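Local coordinates for oligopeptide ABC transporter, periplasmic oligopeptide-binding protein, putative (Thermotoga maritima MSB8, PDB 5IPW) that probably binds oligopeptides outside the cytoplasmic membrane and delivers them to an ABC transporter for import, at residues 45-50 with 262-267; 51-56 with 626-631; 332-337 with 613-618; 364-369 with 584-589; 437-442 with 464-469. One frame throughout, in Å; residues are numbered along the deposited sequence.

The five contacts follow the long axis of the chain. Contacts 1 and 2 touch, with Met627 packed on Val50 and Ala263, and their segments alternate along the chain. Contact 1 closes before contact 3 opens. Contact 3 lies near the chain centre, its centre about 23 Å from those of contacts 2 and 4. Contacts 4 and 5 also touch, and strands 440-445, 467-472 and 589-591 share one five-stranded sheet. The centres of contacts 1 and 5 are about 63 Å apart. Contact 5 is nested in the loop closed by contact 4, contact 4 in that of contact 3, and 3 in that of 2. This is consistent with a two-lobed periplasmic binding protein, with contact 3 between the lobes.

Contact 1 (45-50 with 262-267); sequences EEPLVV and WAVDIE
Strand 48-51 runs parallel to strand 263-265, pairing Leu48 with Ala263 and Val49 with Val264. The axes of 48-50 and 263-265 approach to 4.6 Å, and their directions differ by 35°. Leu48 N donates to Trp262 O at 3.1 Å, in the plane of that carbonyl. The bond from Val264 N to Leu48 O, 2.8 Å, is almost straight (171°). Val50 N then binds Val264 O at 2.8 Å. Leu48 and Val264 thus each use both N and O across the pair, as alternate residues do in a parallel ladder. A last bond, from Ile266 N to Val50 O, is weak. The sheet is small and mixed: strand 48-51 is its middle strand, with strand 2-4 antiparallel on its other edge.

Leu48 and Ala263 share one face, their CB atoms 3.9 Å apart. With CG anti to the backbone N (chi1 174°), Leu48 lies beside Trp262 and points the same way. Its CD2 meets the indole edge at CZ3, 3.8 Å away. The indole is held by a bond from NE1 to Leu239 O. Beside Val49 and Val264, Pro47 CB packs on Val264 CG1 at 4.1 Å, and past the strand end Val49 CG1 lies 4.3 Å from Ile266 CG2. Tyr10 of helix 7-14 touches both Val49 and Ile266.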
# COMPACT_ATOMS: atom_id res chain seq x y z
N GLU A 45 -12.69 4.67 -28.54
CA GLU A 45 -13.84 5.52 -28.80
C GLU A 45 -14.11 6.41 -27.60
O GLU A 45 -14.48 7.56 -27.76
CB GLU A 45 -15.08 4.68 -29.11
CG GLU A 45 -15.05 4.06 -30.50
CD GLU A 45 -16.27 3.20 -30.82
OE1 GLU A 45 -17.19 3.09 -29.97
OE2 GLU A 45 -16.30 2.63 -31.93
N GLU A 46 -13.89 5.89 -26.41
CA GLU A 46 -14.11 6.62 -25.18
C GLU A 46 -12.88 6.49 -24.26
O GLU A 46 -12.86 5.66 -23.35
CB GLU A 46 -15.37 6.10 -24.48
CG GLU A 46 -16.66 6.22 -25.29
CD GLU A 46 -17.91 5.99 -24.45
OE1 GLU A 46 -18.65 6.96 -24.19
OE2 GLU A 46 -18.13 4.83 -24.02
N PRO A 47 -11.84 7.32 -24.51
CA PRO A 47 -10.64 7.27 -23.67
C PRO A 47 -10.92 7.71 -22.24
O PRO A 47 -11.87 8.44 -21.99
CB PRO A 47 -9.70 8.27 -24.34
CG PRO A 47 -10.60 9.20 -25.08
CD PRO A 47 -11.72 8.33 -25.57
N LEU A 48 -10.09 7.26 -21.30
CA LEU A 48 -10.13 7.79 -19.94
C LEU A 48 -9.74 9.25 -20.00
O LEU A 48 -8.93 9.65 -20.83
CB LEU A 48 -9.19 6.99 -19.03
CG LEU A 48 -9.01 7.50 -17.60
CD1 LEU A 48 -10.31 7.48 -16.82
CD2 LEU A 48 -7.96 6.67 -16.88
N VAL A 49 -10.36 10.06 -19.15
CA VAL A 49 -10.10 11.50 -19.13
C VAL A 49 -9.47 11.83 -17.80
O VAL A 49 -10.01 11.49 -16.75
CB VAL A 49 -11.39 12.32 -19.33
CG1 VAL A 49 -11.08 13.81 -19.34
CG2 VAL A 49 -12.07 11.91 -20.63
N VAL A 50 -8.32 12.49 -17.85
CA VAL A 50 -7.52 12.70 -16.66
C VAL A 50 -7.39 14.18 -16.38
O VAL A 50 -7.03 14.95 -17.25
CB VAL A 50 -6.14 12.07 -16.85
CG1 VAL A 50 -5.22 12.37 -15.67
CG2 VAL A 50 -6.32 10.58 -17.03
N TRP A 262 -4.39 4.98 -23.92
CA TRP A 262 -5.85 5.06 -24.05
C TRP A 262 -6.46 6.10 -23.14
O TRP A 262 -7.68 6.11 -22.95
CB TRP A 262 -6.47 3.69 -23.74
CG TRP A 262 -5.74 3.00 -22.66
CD1 TRP A 262 -4.70 2.13 -22.82
CD2 TRP A 262 -5.91 3.16 -21.26
NE1 TRP A 262 -4.23 1.73 -21.60
CE2 TRP A 262 -4.96 2.35 -20.62
CE3 TRP A 262 -6.79 3.92 -20.48
CZ2 TRP A 262 -4.85 2.26 -19.24
CZ3 TRP A 262 -6.68 3.83 -19.10
CH2 TRP A 262 -5.72 3.02 -18.49
N ALA A 263 -5.64 6.98 -22.56
CA ALA A 263 -6.16 8.05 -21.72
C ALA A 263 -5.71 9.37 -22.29
O ALA A 263 -4.66 9.46 -22.91
CB ALA A 263 -5.67 7.90 -20.30
N VAL A 264 -6.51 10.40 -22.06
CA VAL A 264 -6.19 11.76 -22.45
C VAL A 264 -6.40 12.75 -21.31
O VAL A 264 -6.95 12.42 -20.26
CB VAL A 264 -7.04 12.22 -23.66
CG1 VAL A 264 -6.87 11.26 -24.84
CG2 VAL A 264 -8.51 12.32 -23.29
N ASP A 265 -5.89 13.94 -21.56
CA ASP A 265 -6.15 15.17 -20.80
C ASP A 265 -7.57 15.64 -20.86
O ASP A 265 -8.32 15.27 -21.75
CB ASP A 265 -5.40 16.31 -21.50
CG ASP A 265 -4.19 16.68 -20.81
OD1 ASP A 265 -3.87 16.01 -19.81
OD2 ASP A 265 -3.55 17.64 -21.26
N ILE A 266 -7.89 16.59 -19.98
CA ILE A 266 -9.08 17.40 -20.16
C ILE A 266 -9.06 18.21 -21.46
O ILE A 266 -10.11 18.54 -21.98
CB ILE A 266 -9.37 18.31 -18.94
CG1 ILE A 266 -8.21 19.27 -18.64
CG2 ILE A 266 -9.66 17.47 -17.71
CD1 ILE A 266 -8.48 20.21 -17.48
N GLU A 267 -7.89 18.55 -21.99
CA GLU A 267 -7.79 19.19 -23.31
C GLU A 267 -7.65 18.21 -24.48
O GLU A 267 -7.40 18.63 -25.61
CB GLU A 267 -6.62 20.18 -23.35
CG GLU A 267 -6.81 21.43 -22.49
CD GLU A 267 -7.80 22.41 -23.08
OE1 GLU A 267 -7.51 22.99 -24.14
OE2 GLU A 267 -8.89 22.61 -22.48

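Contact 2 (51-56 with 626-631); sequences QPVEKV and PMQFFI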
# COMPACT_ATOMS: atom_id res chain seq x y z
N GLN A 51 -7.72 14.58 -15.16
CA GLN A 51 -7.54 15.96 -14.76
C GLN A 51 -6.18 16.12 -14.10
O GLN A 51 -5.86 15.42 -13.14
CB GLN A 51 -8.64 16.43 -13.82
CG GLN A 51 -8.56 17.91 -13.53
CD GLN A 51 -9.58 18.32 -12.50
OE1 GLN A 51 -10.78 18.08 -12.68
NE2 GLN A 51 -9.12 18.92 -11.40
N PRO A 52 -5.37 17.05 -14.62
CA PRO A 52 -4.05 17.26 -14.07
C PRO A 52 -4.03 17.56 -12.59
O PRO A 52 -4.95 18.19 -12.07
CB PRO A 52 -3.54 18.47 -14.84
CG PRO A 52 -4.22 18.39 -16.15
CD PRO A 52 -5.55 17.75 -15.90
N VAL A 53 -2.97 17.13 -11.92
CA VAL A 53 -2.73 17.49 -10.54
C VAL A 53 -2.59 19.00 -10.39
O VAL A 53 -3.01 19.56 -9.40
CB VAL A 53 -1.48 16.79 -9.98
CG1 VAL A 53 -1.01 17.43 -8.69
CG2 VAL A 53 -1.75 15.31 -9.77
N GLU A 54 -1.98 19.64 -11.39
CA GLU A 54 -1.56 21.02 -11.25
C GLU A 54 -2.04 21.86 -12.41
O GLU A 54 -2.63 22.92 -12.22
CB GLU A 54 -0.04 21.06 -11.17
CG GLU A 54 0.55 22.36 -10.67
CD GLU A 54 2.07 22.35 -10.75
OE1 GLU A 54 2.65 23.42 -11.02
OE2 GLU A 54 2.67 21.27 -10.55
N LYS A 55 -1.75 21.41 -13.62
CA LYS A 55 -2.17 22.12 -14.80
C LYS A 55 -2.04 21.25 -16.02
O LYS A 55 -1.42 20.19 -15.98
CB LYS A 55 -1.35 23.40 -14.97
CG LYS A 55 0.14 23.16 -15.13
CD LYS A 55 0.92 24.46 -15.05
CE LYS A 55 0.83 25.23 -16.35
NZ LYS A 55 1.61 26.49 -16.30
N VAL A 56 -2.62 21.72 -17.12
CA VAL A 56 -2.54 21.00 -18.38
C VAL A 56 -1.08 21.01 -18.82
O VAL A 56 -0.44 22.06 -18.82
CB VAL A 56 -3.46 21.63 -19.44
CG1 VAL A 56 -3.28 20.97 -20.80
CG2 VAL A 56 -4.92 21.51 -19.00
N PRO A 626 1.63 9.14 -12.38
CA PRO A 626 2.74 9.65 -13.20
C PRO A 626 2.48 9.78 -14.70
O PRO A 626 3.23 10.47 -15.40
CB PRO A 626 3.87 8.66 -12.94
CG PRO A 626 3.20 7.43 -12.46
CD PRO A 626 2.01 7.90 -11.68
N MET A 627 1.43 9.14 -15.21
CA MET A 627 1.09 9.28 -16.62
C MET A 627 0.83 10.75 -17.00
O MET A 627 0.98 11.11 -18.16
CB MET A 627 -0.10 8.38 -17.00
CG MET A 627 -1.47 8.84 -16.49
SD MET A 627 -2.76 7.56 -16.67
CE MET A 627 -3.81 8.50 -17.73
N GLN A 628 0.44 11.58 -16.02
CA GLN A 628 0.18 13.01 -16.28
C GLN A 628 1.24 13.95 -15.72
O GLN A 628 1.04 15.17 -15.69
CB GLN A 628 -1.23 13.44 -15.79
CG GLN A 628 -1.58 13.17 -14.34
CD GLN A 628 -1.01 14.18 -13.37
OE1 GLN A 628 -1.30 15.37 -13.45
NE2 GLN A 628 -0.19 13.70 -12.43
N PHE A 629 2.38 13.40 -15.30
CA PHE A 629 3.55 14.23 -15.00
C PHE A 629 4.02 14.83 -16.30
O PHE A 629 3.87 14.21 -17.35
CB PHE A 629 4.71 13.41 -14.43
CG PHE A 629 4.47 12.84 -13.06
CD1 PHE A 629 3.39 13.23 -12.27
CD2 PHE A 629 5.38 11.95 -12.53
CE1 PHE A 629 3.20 12.70 -11.01
CE2 PHE A 629 5.22 11.42 -11.26
CZ PHE A 629 4.12 11.79 -10.50
N PHE A 630 4.60 16.02 -16.24
CA PHE A 630 5.24 16.60 -17.42
C PHE A 630 6.46 17.45 -17.11
O PHE A 630 6.65 17.88 -15.98
CB PHE A 630 4.24 17.39 -18.27
CG PHE A 630 3.90 18.76 -17.73
CD1 PHE A 630 2.97 18.91 -16.71
CD2 PHE A 630 4.45 19.90 -18.29
CE1 PHE A 630 2.63 20.17 -16.24
CE2 PHE A 630 4.11 21.16 -17.82
CZ PHE A 630 3.20 21.30 -16.79
N ILE A 631 7.24 17.69 -18.15
CA ILE A 631 8.41 18.56 -18.11
C ILE A 631 8.11 19.82 -18.90
O ILE A 631 7.71 19.76 -20.06
CB ILE A 631 9.64 17.85 -18.74
CG1 ILE A 631 10.00 16.60 -17.95
CG2 ILE A 631 10.85 18.78 -18.79
CD1 ILE A 631 10.72 15.56 -18.78
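Gln628 reaches across to Pro52 and Val53. Its CB points toward segment 51-56. The chain bends at chi2 (79°), which turns the amide toward Val53. CD lies 3.8 Å from Val53 CG2. OE1 accepts a hydrogen bond from Val53 N at 2.9 Å. The N-H points almost straight at the oxygen (171°), but the donor sits above the carbonyl plane, 43° out of it. OE1 also lies 3.4 Å from Pro52 CA. NE2 rests 3.5 Å from Val53 CG2 and donates to Met625 O, so both ends of the amide are held. The two side chains, Val53 and Gln628, cross at about a right angle. With an alanine in place of Gln628, Val53 N is likely to lose its acceptor and Met625 O its amide donor, with a gap opened beside Val53 CG2.

Further along, Lys55 CG meets the edge of the Phe630 ring at CZ, 3.9 Å away. Asn607 ties the two segments: its OD1 accepts from Glu54 N and Lys55 N, and its ND2 donates to Gln628 O. The contact joins the loop between strands 48-51 and 62-67 to the C-terminal end of the chain, where strand 630-631 pairs antiparallel with strand 605-606.

Contact 3 (332-337 with 613-618); sequences IAANGS and VTDDVL
Ile332 and Ala333 pair in parallel with Val613 and Thr614, and the CA atoms of each pair stand 5.0 Å apart. Thr614 N donates to Ile332 O at 2.9 Å, nearly in line with the carbonyl. The same oxygen takes a second bond from Thr614 OG1, also at 2.9 Å. This hydroxyl comes from above the carbonyl plane, 40° out of it. Thr614 therefore grips one carbonyl with both its backbone and its side chain. OG1 can do this because it sits between the backbone N and the carbonyl carbon of its own residue (chi1 68°), turned to the neighbouring strand. Trp301 and Ser597 also touch the Thr614 side chain.

The two strands belong to a mixed four-stranded sheet, in which 613-614 is an outermost strand and 326-333 lies between it and strand 599-602. Beyond residue 333 the chain leaves this sheet and soon enters strand 340-343 of a different, five-stranded sheet. Residues 334-337 thus pass between two sheets. Here Ala333 and Asn335 form backbone bonds to Asp595 and Glu594, in the chain that returns from strand 589-591 to strand 599-602. Two such crossings side by side are consistent with the hinge between the lobes of a periplasmic binding protein.

On the face of Ile332 and Val613, the two side chains cross obliquely, with Ile332 CG1 4.1 Å from Val613 CB. Ala334 CB points toward the other segment and packs on Val613 CG2 at 4.0 Å. It also lies 3.7 Å from Asp615 OD2.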
# COMPACT_ATOMS: atom_id res chain seq x y z
N ILE A 332 4.67 11.42 3.14
CA ILE A 332 4.80 10.65 4.37
C ILE A 332 4.67 9.15 4.14
O ILE A 332 4.09 8.71 3.15
CB ILE A 332 3.76 11.10 5.42
CG1 ILE A 332 2.32 10.82 4.94
CG2 ILE A 332 3.96 12.58 5.75
CD1 ILE A 332 1.26 11.00 6.02
N ALA A 333 5.24 8.36 5.05
CA ALA A 333 5.03 6.92 5.08
C ALA A 333 3.69 6.67 5.73
O ALA A 333 3.17 7.53 6.43
CB ALA A 333 6.14 6.22 5.84
N ALA A 334 3.13 5.48 5.51
CA ALA A 334 1.79 5.17 5.99
C ALA A 334 1.82 4.36 7.27
O ALA A 334 1.14 3.33 7.39
CB ALA A 334 1.02 4.43 4.91
N ASN A 335 2.61 4.81 8.24
CA ASN A 335 2.64 4.15 9.54
C ASN A 335 2.00 5.00 10.63
O ASN A 335 2.34 6.17 10.80
CB ASN A 335 4.05 3.69 9.92
CG ASN A 335 5.08 4.78 9.83
OD1 ASN A 335 4.79 5.96 10.07
ND2 ASN A 335 6.31 4.41 9.50
N GLY A 336 1.05 4.41 11.35
CA GLY A 336 0.38 5.08 12.45
C GLY A 336 1.29 5.34 13.64
O GLY A 336 0.97 6.15 14.51
N SER A 337 2.40 4.61 13.68
CA SER A 337 3.46 4.86 14.63
C SER A 337 4.73 4.21 14.14
O SER A 337 4.69 3.16 13.51
CB SER A 337 3.10 4.27 15.99
OG SER A 337 4.27 4.18 16.79
N VAL A 613 0.55 10.20 0.69
CA VAL A 613 0.87 9.12 1.63
C VAL A 613 1.39 7.96 0.79
O VAL A 613 0.85 7.67 -0.28
CB VAL A 613 -0.30 8.77 2.61
CG1 VAL A 613 -1.54 9.62 2.36
CG2 VAL A 613 -0.65 7.29 2.61
N THR A 614 2.46 7.33 1.26
CA THR A 614 3.17 6.34 0.48
C THR A 614 3.08 4.98 1.15
O THR A 614 3.27 4.87 2.36
CB THR A 614 4.65 6.72 0.33
OG1 THR A 614 5.30 6.64 1.60
CG2 THR A 614 4.77 8.13 -0.20
N ASP A 615 2.80 3.95 0.35
CA ASP A 615 2.61 2.58 0.83
C ASP A 615 2.64 1.65 -0.39
O ASP A 615 2.33 2.08 -1.50
CB ASP A 615 1.26 2.47 1.57
CG ASP A 615 1.25 1.39 2.67
OD1 ASP A 615 2.29 0.73 2.89
OD2 ASP A 615 0.19 1.21 3.32
N ASP A 616 3.01 0.39 -0.19
CA ASP A 616 3.06 -0.57 -1.31
C ASP A 616 1.65 -0.89 -1.83
O ASP A 616 1.46 -1.07 -3.03
CB ASP A 616 3.80 -1.86 -0.91
CG ASP A 616 3.77 -2.92 -2.01
OD1 ASP A 616 2.78 -3.69 -2.09
OD2 ASP A 616 4.74 -3.01 -2.80
N VAL A 617 0.68 -0.93 -0.94
CA VAL A 617 -0.72 -1.15 -1.30
C VAL A 617 -1.27 -0.09 -2.27
O VAL A 617 -2.11 -0.40 -3.11
CB VAL A 617 -1.63 -1.24 -0.05
CG1 VAL A 617 -1.46 -0.02 0.85
CG2 VAL A 617 -3.09 -1.42 -0.43
N LEU A 618 -0.78 1.14 -2.17
CA LEU A 618 -1.20 2.21 -3.08
C LEU A 618 -0.30 2.29 -4.32
O LEU A 618 -0.47 3.18 -5.16
CB LEU A 618 -1.20 3.55 -2.35
CG LEU A 618 -2.05 3.66 -1.09
CD1 LEU A 618 -1.83 5.02 -0.44
CD2 LEU A 618 -3.53 3.45 -1.39

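Contact 4 (364-369 with 584-589); sequences ALSLAI and ENLWMI
Ile589 packs by two branches against one side of helix 359-367 and the turn that follows it. Its CG2 lies 3.7 Å from Ser366 CB and 3.9 Å from Ile369 CD1. Its CD1 lies 3.9 Å from Leu365 CB. The methyl CG2 is anti to the backbone N, while CG1 is anti to the carbonyl carbon (chi1 -63°), and this split spreads the side chain over three residues. Ile369 and Ile589 meet at a slant. Next to them, Leu586 CD2 touches Ser366 OG at 3.7 Å. That is a van der Waals contact with a methyl; the hydroxyl itself is bonded to Gln363 O and Arg362 O in its own helix. These bonds keep the polar end of a buried serine occupied.

In the next shell, Arg371 of helix 371-379 touches both Ser366 and Ile589. Ile369 leans on Ile374 of helix 371-379. Gln387 touches Ser366 and Leu586. The backbone of Ile589 is bonded to Ile341, which places it at an edge of the five-stranded sheet. The contact so lays the chain leading from helix 568-584 into strand 589-591 against the end of helix 359-367, whose far flank, at Ala364 and Leu367, packs on helix 410-420.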
# COMPACT_ATOMS: atom_id res chain seq x y z
N ALA A 364 -3.31 5.97 31.34
CA ALA A 364 -2.23 6.51 32.16
C ALA A 364 -0.87 6.35 31.49
O ALA A 364 -0.07 7.30 31.46
CB ALA A 364 -2.22 5.84 33.53
N LEU A 365 -0.61 5.16 30.96
CA LEU A 365 0.69 4.86 30.35
C LEU A 365 1.00 5.77 29.16
O LEU A 365 2.15 6.17 28.99
CB LEU A 365 0.81 3.39 29.94
CG LEU A 365 1.20 2.32 30.97
CD1 LEU A 365 1.39 0.99 30.27
CD2 LEU A 365 2.46 2.67 31.74
N SER A 366 -0.01 6.07 28.34
CA SER A 366 0.18 6.96 27.18
C SER A 366 0.37 8.43 27.60
O SER A 366 1.29 9.10 27.13
CB SER A 366 -0.97 6.84 26.14
OG SER A 366 -2.26 6.71 26.72
N LEU A 367 -0.48 8.90 28.52
CA LEU A 367 -0.42 10.29 29.00
C LEU A 367 0.93 10.65 29.60
O LEU A 367 1.35 11.80 29.56
CB LEU A 367 -1.54 10.56 30.00
CG LEU A 367 -2.95 10.50 29.41
CD1 LEU A 367 -3.97 10.41 30.52
CD2 LEU A 367 -3.21 11.71 28.51
N ALA A 368 1.62 9.65 30.15
CA ALA A 368 2.96 9.85 30.69
C ALA A 368 4.04 9.99 29.63
O ALA A 368 5.20 10.26 29.96
CB ALA A 368 3.31 8.71 31.64
N ILE A 369 3.68 9.80 28.36
CA ILE A 369 4.67 9.85 27.28
C ILE A 369 4.78 11.26 26.70
O ILE A 369 3.77 11.87 26.32
CB ILE A 369 4.35 8.85 26.15
CG1 ILE A 369 4.09 7.46 26.74
CG2 ILE A 369 5.51 8.81 25.17
CD1 ILE A 369 3.91 6.35 25.73
N GLU A 584 -11.65 3.86 22.49
CA GLU A 584 -12.11 3.67 23.86
C GLU A 584 -11.22 2.71 24.65
O GLU A 584 -10.99 2.92 25.84
CB GLU A 584 -13.57 3.21 23.84
CG GLU A 584 -14.53 4.35 23.50
CD GLU A 584 -15.88 3.89 22.98
OE1 GLU A 584 -16.75 4.76 22.79
OE2 GLU A 584 -16.08 2.67 22.75
N ASN A 585 -10.71 1.68 23.98
CA ASN A 585 -9.67 0.80 24.53
C ASN A 585 -8.36 1.15 23.85
O ASN A 585 -8.33 1.35 22.65
CB ASN A 585 -10.00 -0.66 24.25
CG ASN A 585 -11.42 -1.03 24.65
OD1 ASN A 585 -11.63 -1.63 25.69
ND2 ASN A 585 -12.39 -0.69 23.80
N LEU A 586 -7.27 1.22 24.60
CA LEU A 586 -6.00 1.62 24.00
C LEU A 586 -4.99 0.48 24.00
O LEU A 586 -3.90 0.60 24.57
CB LEU A 586 -5.45 2.87 24.70
CG LEU A 586 -5.51 4.18 23.91
CD1 LEU A 586 -6.88 4.41 23.28
CD2 LEU A 586 -5.15 5.34 24.82
N TRP A 587 -5.35 -0.61 23.33
CA TRP A 587 -4.52 -1.82 23.30
C TRP A 587 -3.14 -1.58 22.69
O TRP A 587 -2.18 -2.23 23.07
CB TRP A 587 -5.21 -2.91 22.52
CG TRP A 587 -6.45 -3.37 23.14
CD1 TRP A 587 -6.59 -3.98 24.36
CD2 TRP A 587 -7.76 -3.30 22.58
NE1 TRP A 587 -7.90 -4.28 24.58
CE2 TRP A 587 -8.64 -3.88 23.50
CE3 TRP A 587 -8.26 -2.80 21.37
CZ2 TRP A 587 -10.01 -3.97 23.26
CZ3 TRP A 587 -9.62 -2.89 21.13
CH2 TRP A 587 -10.48 -3.47 22.07
N MET A 588 -3.06 -0.67 21.72
CA MET A 588 -1.77 -0.24 21.20
C MET A 588 -1.49 1.17 21.66
O MET A 588 -2.32 2.06 21.51
CB MET A 588 -1.75 -0.30 19.67
CG MET A 588 -1.51 -1.69 19.11
SD MET A 588 -1.65 -1.78 17.31
CE MET A 588 -3.43 -1.64 17.13
N ILE A 589 -0.31 1.37 22.25
CA ILE A 589 0.12 2.69 22.69
C ILE A 589 1.36 3.06 21.89
O ILE A 589 2.45 2.56 22.16
CB ILE A 589 0.42 2.73 24.21
CG1 ILE A 589 -0.85 2.43 25.01
CG2 ILE A 589 0.98 4.09 24.60
CD1 ILE A 589 -0.61 2.19 26.48

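Contact 5 (437-442 with 464-469); sequences RPLRFT and IGVWVE
Arg440 lies extended over one face of the Trp467 indole. Its chain is straight from CG to NE, with CG anti to the backbone N (chi1 173°), carrying the side chain along the ring. CD stands over the six-membered ring, 3.9 Å from its centroid, as a CH-pi contact. CZ is 4.1 Å from the same centroid, and the guanidinium makes a cation-pi contact, its plane tilted 31° from the indole. Pro438 CB meets the edge of that ring near CE3. Trp467 NE1 donates to Glu469 OE2 at 2.8 Å, on the anti side of the carboxylate and somewhat out of its plane. Arg440 NH2 lies 4.2 Å from this oxygen, which is well out of the guanidinium plane: no N-H points at it, and any attraction is probably one of charge alone. Tyr430 stacks on Trp467. Replacing Trp467 by an alanine would probably take the aromatic face from Arg440 and leave Glu469 OE2 without its indole donor.

On the other face, Phe441 and Val468 run side by side, and Val468 CG1 sits over the phenyl ring, 3.8 Å from its centroid. Val466 CG1 approaches Phe441 CE1 obliquely at 3.6 Å and also touches Leu439 CD2.

Trp467 N bonds to Leu439 O and Phe441 N to Trp467 O, each at 3.1 Å; Glu469 N to Phe441 O is weak. Gly465, at positive phi, is the C' residue of the Schellman motif that ends helix 448-462. Strand 440-445, this helix and strand 467-472 form a beta-alpha-beta unit with adjacent parallel strands at one edge of the five-stranded sheet.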
# COMPACT_ATOMS: atom_id res chain seq x y z
N ARG A 437 4.03 -6.39 45.51
CA ARG A 437 5.18 -6.44 44.60
C ARG A 437 5.42 -5.07 44.01
O ARG A 437 4.45 -4.34 43.75
CB ARG A 437 4.96 -7.42 43.44
CG ARG A 437 5.64 -8.77 43.60
CD ARG A 437 5.49 -9.59 42.33
NE ARG A 437 4.09 -9.88 42.03
CZ ARG A 437 3.62 -10.33 40.87
NH1 ARG A 437 2.31 -10.56 40.72
NH2 ARG A 437 4.45 -10.55 39.84
N PRO A 438 6.70 -4.72 43.78
CA PRO A 438 6.98 -3.47 43.08
C PRO A 438 6.34 -3.52 41.70
O PRO A 438 6.47 -4.53 41.01
CB PRO A 438 8.51 -3.45 42.95
CG PRO A 438 9.03 -4.58 43.77
CD PRO A 438 7.90 -5.54 43.96
N LEU A 439 5.64 -2.45 41.32
CA LEU A 439 5.01 -2.40 40.00
C LEU A 439 6.10 -2.30 38.92
O LEU A 439 6.67 -1.23 38.69
CB LEU A 439 4.02 -1.25 39.91
CG LEU A 439 3.27 -1.20 38.58
CD1 LEU A 439 1.79 -0.95 38.80
CD2 LEU A 439 3.87 -0.13 37.69
N ARG A 440 6.37 -3.43 38.29
CA ARG A 440 7.49 -3.58 37.38
C ARG A 440 7.14 -4.57 36.28
O ARG A 440 6.43 -5.55 36.51
CB ARG A 440 8.73 -4.05 38.14
CG ARG A 440 9.93 -4.39 37.26
CD ARG A 440 11.13 -4.81 38.08
NE ARG A 440 12.30 -5.11 37.25
CZ ARG A 440 13.55 -5.23 37.69
NH1 ARG A 440 13.85 -5.10 38.99
NH2 ARG A 440 14.52 -5.49 36.83
N PHE A 441 7.64 -4.29 35.08
CA PHE A 441 7.60 -5.26 33.99
C PHE A 441 8.66 -4.93 32.97
O PHE A 441 9.26 -3.86 33.00
CB PHE A 441 6.22 -5.32 33.34
CG PHE A 441 5.74 -4.01 32.78
CD1 PHE A 441 5.12 -3.08 33.61
CD2 PHE A 441 5.88 -3.72 31.43
CE1 PHE A 441 4.67 -1.88 33.09
CE2 PHE A 441 5.43 -2.52 30.92
CZ PHE A 441 4.82 -1.60 31.75
N THR A 442 8.91 -5.88 32.07
CA THR A 442 9.95 -5.75 31.06
C THR A 442 9.33 -5.46 29.69
O THR A 442 8.40 -6.13 29.26
CB THR A 442 10.80 -7.03 30.99
OG1 THR A 442 11.66 -7.09 32.13
CG2 THR A 442 11.66 -7.06 29.73
N ILE A 464 5.66 8.35 36.86
CA ILE A 464 4.36 7.87 37.37
C ILE A 464 4.51 6.63 38.25
O ILE A 464 3.52 5.99 38.62
CB ILE A 464 3.32 7.65 36.25
CG1 ILE A 464 3.75 6.54 35.28
CG2 ILE A 464 3.10 8.95 35.48
CD1 ILE A 464 2.69 6.16 34.27
N GLY A 465 5.75 6.30 38.59
CA GLY A 465 6.06 5.17 39.47
C GLY A 465 6.00 3.80 38.82
O GLY A 465 5.98 2.79 39.52
N VAL A 466 5.97 3.76 37.49
CA VAL A 466 5.93 2.50 36.77
C VAL A 466 7.35 2.11 36.37
O VAL A 466 8.00 2.82 35.60
CB VAL A 466 5.03 2.58 35.54
CG1 VAL A 466 5.20 1.35 34.66
CG2 VAL A 466 3.57 2.74 35.95
N TRP A 467 7.81 0.99 36.91
CA TRP A 467 9.18 0.52 36.71
C TRP A 467 9.25 -0.35 35.46
O TRP A 467 8.55 -1.36 35.36
CB TRP A 467 9.63 -0.29 37.92
CG TRP A 467 11.10 -0.62 37.97
CD1 TRP A 467 12.04 -0.43 36.99
CD2 TRP A 467 11.79 -1.25 39.06
NE1 TRP A 467 13.27 -0.87 37.41
CE2 TRP A 467 13.14 -1.39 38.67
CE3 TRP A 467 11.40 -1.71 40.32
CZ2 TRP A 467 14.11 -1.96 39.51
CZ3 TRP A 467 12.36 -2.27 41.15
CH2 TRP A 467 13.70 -2.40 40.74
N VAL A 468 10.10 0.02 34.51
CA VAL A 468 10.34 -0.84 33.35
C VAL A 468 11.83 -1.00 33.07
O VAL A 468 12.63 -0.13 33.41
CB VAL A 468 9.63 -0.33 32.08
CG1 VAL A 468 8.12 -0.32 32.29
CG2 VAL A 468 10.13 1.05 31.68
N GLU A 469 12.16 -2.14 32.48
CA GLU A 469 13.47 -2.39 31.89
C GLU A 469 13.26 -2.77 30.44
O GLU A 469 12.14 -3.09 30.02
CB GLU A 469 14.21 -3.52 32.61
CG GLU A 469 14.44 -3.29 34.09
CD GLU A 469 15.32 -2.08 34.39
OE1 GLU A 469 16.09 -1.64 33.51
OE2 GLU A 469 15.23 -1.58 35.53